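Local coordinates for protein Ta0487 (Thermoplasma acidophilum, PDB 3KBQ) that is of unknown function but belongs to the CinA family, this piece being its probable molybdopterin-binding domain, at residues T20-T23 with N24-F27; G29-L32 with T33-Y37. One frame throughout, in Å; residues are numbered along the deposited sequence.

In the fold
Both contacts are local and lie in series along the chain, so neither encloses nor crosses the other. Contact 1 comes first, where the loop after helix 13-16 turns into helix 23-34. It caps the start of that helix and ties it, through side chains, to strand 5-11 and to the residues around helix 154-163. Contact 2 follows at the far end of the same helix. It ends the helix and turns the chain into strand 38-45, an outer strand of the mixed sheet within this chain. The centres of the two contacts lie about 15 Å apart. Both also touch the second subunit, a copy of the same protein.

Contact 1: residues T20-T23 with N24-F27; sequences TVNT and NAAF
T23 O takes the F27 backbone N-H at 3.0 Å, in the first turn of helix 23-34, and the chain enters that turn through an inverse gamma turn centred on N22. N22 is the N-cap. Its OD1 accepts from A25 N at 3.1 Å, with an N-H...O angle of 155°. The N-H comes from above the plane of the amide carbonyl and not along a lone pair. CG of N22 stands anti to its backbone N (chi1 -158°), which turns the amide along the chain toward A25. The same amide packs on the methyl of A25, with ND2 3.3 Å from CB. ND2 also bonds T10 OG1 on strand 5-11, so both ends of the amide are held. A leucine at this position would probably leave A25 N without its side-chain acceptor and T10 OG1 without this bond. N24 lies on another side of the turn. Its ND2 bonds G152 O, just before helix 154-163, and the side chain touches P154 and M157. V21 packs on V21 of the second subunit. One water joins the two neighbouring side chains: it donates to N24 OD1 at 2.7 Å and accepts from T23 OG1.

Contact 2: residues G29-L32 with T33-Y37; sequences GNFL and TYHGY
F31 and H35 meet one turn apart at the end of helix 23-34. The edge of the imidazole points at a face of the F31 ring, an edge-to-face pair with the planes at 51°. CE1 of H35 makes the closest approach, 3.5 Å from F31 CZ. The neighbouring ND1 donates to F31 O at 2.9 Å. H35 N also donates to F31 O, from the opposite face of the carbonyl plane, so this one oxygen is gripped twice. Beyond CE1, the other ring nitrogen, NE2, hydrogen-bonds E165 OE2, and the ring is held at both nitrogens. G29 O is likewise shared, by T33 N and by T33 OG1 at 2.7 Å. The hydroxyl can fold back on the helix because OG1 sits beside its own backbone N (chi1 -58°).

A Schellman motif then ends the helix. Y37 N bonds L32 O at 3.0 Å, and G36 N bonds T33 O. G36 is the C-prime residue with positive phi, where a CB would press on the preceding carbonyl oxygen. The turn brings Y37 CB to 4.2 Å from L32 CB. Y37 OH reaches I168 O. L32 and Y37 both pack on A6 of strand 5-11 and L65 of strand 65-69, L32 also meets V39 of strand 38-45, and F31 lies against helix 165-168.

Contact 1: residues T20-T23 with N24-F27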
loop_
_atom_site.group_PDB
_atom_site.type_symbol
_atom_site.label_atom_id
_atom_site.label_comp_id
_atom_site.label_asym_id
_atom_site.label_seq_id
_atom_site.Cartn_x
_atom_site.Cartn_y
_atom_site.Cartn_z
ATOM N N THR B 20 9.095 -1.162 -10.271
ATOM C CA THR B 20 8.420 -2.426 -10.550
ATOM C C THR B 20 6.956 -2.295 -10.070
ATOM O O THR B 20 6.638 -1.522 -9.127
ATOM C CB THR B 20 9.077 -3.603 -9.771
ATOM O OG1 THR B 20 8.857 -3.382 -8.392
ATOM C CG2 THR B 20 10.591 -3.673 -9.983
ATOM N N VAL B 21 6.064 -3.054 -10.684
ATOM C CA VAL B 21 4.666 -3.031 -10.273
ATOM C C VAL B 21 4.440 -4.018 -9.098
ATOM O O VAL B 21 5.146 -5.018 -8.955
ATOM C CB VAL B 21 3.701 -3.299 -11.490
ATOM C CG1 VAL B 21 3.594 -4.811 -11.857
ATOM C CG2 VAL B 21 2.347 -2.693 -11.221
ATOM N N ASN B 22 3.461 -3.751 -8.251
ATOM C CA ASN B 22 3.257 -4.629 -7.105
ATOM C C ASN B 22 2.458 -5.907 -7.377
ATOM O O ASN B 22 1.324 -6.061 -6.897
ATOM C CB ASN B 22 2.627 -3.867 -5.942
ATOM C CG ASN B 22 2.883 -4.557 -4.589
ATOM O OD1 ASN B 22 3.303 -5.718 -4.526
ATOM N ND2 ASN B 22 2.594 -3.855 -3.517
ATOM N N THR B 23 3.076 -6.866 -8.042
ATOM C CA THR B 23 2.376 -8.122 -8.325
ATOM C C THR B 23 2.235 -8.996 -7.104
ATOM O O THR B 23 1.289 -9.763 -7.024
ATOM C CB THR B 23 3.097 -8.994 -9.406
ATOM O OG1 THR B 23 4.396 -9.346 -8.917
ATOM C CG2 THR B 23 3.257 -8.234 -10.711
ATOM N N ASN B 24 3.178 -8.927 -6.158
ATOM C CA ASN B 24 3.026 -9.723 -4.953
ATOM C C ASN B 24 1.737 -9.370 -4.193
ATOM O O ASN B 24 1.042 -10.256 -3.712
ATOM C CB ASN B 24 4.243 -9.584 -4.011
ATOM C CG ASN B 24 5.473 -10.316 -4.546
ATOM O OD1 ASN B 24 5.389 -11.038 -5.543
ATOM N ND2 ASN B 24 6.596 -10.183 -3.847
ATOM N N ALA B 25 1.433 -8.086 -4.068
ATOM C CA ALA B 25 0.256 -7.681 -3.295
ATOM C C ALA B 25 -1.023 -8.209 -3.971
ATOM O O ALA B 25 -1.964 -8.604 -3.297
ATOM C CB ALA B 25 0.208 -6.123 -3.104
ATOM N N ALA B 26 -1.035 -8.247 -5.295
ATOM C CA ALA B 26 -2.160 -8.849 -6.049
ATOM C C ALA B 26 -2.278 -10.319 -5.758
ATOM O O ALA B 26 -3.346 -10.787 -5.473
ATOM C CB ALA B 26 -2.062 -8.607 -7.580
ATOM N N PHE B 27 -1.182 -11.047 -5.857
ATOM C CA PHE B 27 -1.222 -12.487 -5.605
ATOM C C PHE B 27 -1.671 -12.773 -4.148
ATOM O O PHE B 27 -2.526 -13.628 -3.915
ATOM C CB PHE B 27 0.140 -13.128 -5.873
ATOM C CG PHE B 27 0.172 -14.624 -5.580
ATOM C CD1 PHE B 27 0.020 -15.544 -6.597
ATOM C CD2 PHE B 27 0.383 -15.102 -4.288
ATOM C CE1 PHE B 27 0.046 -16.930 -6.333
ATOM C CE2 PHE B 27 0.413 -16.487 -4.036
ATOM C CZ PHE B 27 0.226 -17.374 -5.062
HETATM O O HOH W 1 3.772 -12.048 -7.416
#

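Contact 2: residues G29-L32 with T33-Y37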
loop_
_atom_site.group_PDB
_atom_site.type_symbol
_atom_site.label_atom_id
_atom_site.label_comp_id
_atom_site.label_asym_id
_atom_site.label_seq_id
_atom_site.Cartn_x
_atom_site.Cartn_y
_atom_site.Cartn_z
ATOM N N GLY B 29 -3.406 -10.709 -2.112
ATOM C CA GLY B 29 -4.795 -10.276 -2.004
ATOM C C GLY B 29 -5.757 -11.322 -2.546
ATOM O O GLY B 29 -6.783 -11.615 -1.921
ATOM N N ASN B 30 -5.406 -11.889 -3.704
ATOM C CA ASN B 30 -6.249 -12.895 -4.326
ATOM C C ASN B 30 -6.249 -14.201 -3.511
ATOM O O ASN B 30 -7.313 -14.801 -3.312
ATOM C CB ASN B 30 -5.809 -13.161 -5.782
ATOM C CG ASN B 30 -6.704 -14.193 -6.473
ATOM O OD1 ASN B 30 -7.897 -13.973 -6.671
ATOM N ND2 ASN B 30 -6.137 -15.318 -6.803
ATOM N N PHE B 31 -5.072 -14.613 -3.021
ATOM C CA PHE B 31 -4.930 -15.828 -2.206
ATOM C C PHE B 31 -5.796 -15.713 -0.956
ATOM O O PHE B 31 -6.537 -16.634 -0.649
ATOM C CB PHE B 31 -3.459 -16.069 -1.846
ATOM C CG PHE B 31 -3.213 -17.307 -0.979
ATOM C CD1 PHE B 31 -2.930 -18.535 -1.561
ATOM C CD2 PHE B 31 -3.208 -17.215 0.414
ATOM C CE1 PHE B 31 -2.693 -19.687 -0.756
ATOM C CE2 PHE B 31 -2.968 -18.367 1.220
ATOM C CZ PHE B 31 -2.715 -19.590 0.613
ATOM N N LEU B 32 -5.722 -14.563 -0.276
ATOM C CA LEU B 32 -6.477 -14.369 0.979
ATOM C C LEU B 32 -7.987 -14.301 0.714
ATOM O O LEU B 32 -8.769 -14.932 1.441
ATOM C CB LEU B 32 -6.027 -13.102 1.703
ATOM C CG LEU B 32 -4.548 -13.143 2.129
ATOM C CD1 LEU B 32 -4.105 -11.790 2.615
ATOM C CD2 LEU B 32 -4.428 -14.225 3.199
ATOM N N THR B 33 -8.369 -13.532 -0.303
ATOM C CA THR B 33 -9.767 -13.473 -0.779
ATOM C C THR B 33 -10.319 -14.855 -1.094
ATOM O O THR B 33 -11.466 -15.207 -0.694
ATOM C CB THR B 33 -9.923 -12.557 -2.030
ATOM O OG1 THR B 33 -9.476 -11.255 -1.701
ATOM C CG2 THR B 33 -11.437 -12.431 -2.499
ATOM N N TYR B 34 -9.524 -15.629 -1.818
ATOM C CA TYR B 34 -9.882 -16.975 -2.187
ATOM C C TYR B 34 -10.166 -17.810 -0.940
ATOM O O TYR B 34 -11.072 -18.647 -0.972
ATOM C CB TYR B 34 -8.763 -17.654 -2.983
ATOM C CG TYR B 34 -9.116 -19.031 -3.550
ATOM C CD1 TYR B 34 -9.838 -19.170 -4.751
ATOM C CD2 TYR B 34 -8.715 -20.196 -2.885
ATOM C CE1 TYR B 34 -10.152 -20.456 -5.274
ATOM C CE2 TYR B 34 -9.063 -21.490 -3.376
ATOM C CZ TYR B 34 -9.750 -21.602 -4.568
ATOM O OH TYR B 34 -10.018 -22.865 -5.047
ATOM N N HIS B 35 -9.439 -17.568 0.162
ATOM C CA HIS B 35 -9.695 -18.367 1.384
ATOM C C HIS B 35 -10.684 -17.724 2.335
ATOM O O HIS B 35 -10.774 -18.113 3.481
ATOM C CB HIS B 35 -8.399 -18.720 2.091
ATOM C CG HIS B 35 -7.578 -19.697 1.332
ATOM N ND1 HIS B 35 -6.569 -19.309 0.474
ATOM C CD2 HIS B 35 -7.614 -21.048 1.291
ATOM C CE1 HIS B 35 -6.012 -20.384 -0.054
ATOM N NE2 HIS B 35 -6.636 -21.450 0.411
ATOM N N GLY B 36 -11.440 -16.749 1.847
ATOM C CA GLY B 36 -12.574 -16.239 2.613
ATOM C C GLY B 36 -12.239 -15.047 3.516
ATOM O O GLY B 36 -13.110 -14.568 4.248
ATOM N N TYR B 37 -11.015 -14.507 3.421
ATOM C CA TYR B 37 -10.711 -13.281 4.173
ATOM C C TYR B 37 -11.187 -12.023 3.513
ATOM O O TYR B 37 -11.254 -11.931 2.273
ATOM C CB TYR B 37 -9.208 -13.129 4.395
ATOM C CG TYR B 37 -8.660 -14.125 5.337
ATOM C CD1 TYR B 37 -8.517 -13.799 6.680
ATOM C CD2 TYR B 37 -8.276 -15.407 4.902
ATOM C CE1 TYR B 37 -8.026 -14.680 7.541
ATOM C CE2 TYR B 37 -7.783 -16.320 5.788
ATOM C CZ TYR B 37 -7.663 -15.938 7.108
ATOM O OH TYR B 37 -7.168 -16.788 8.038
#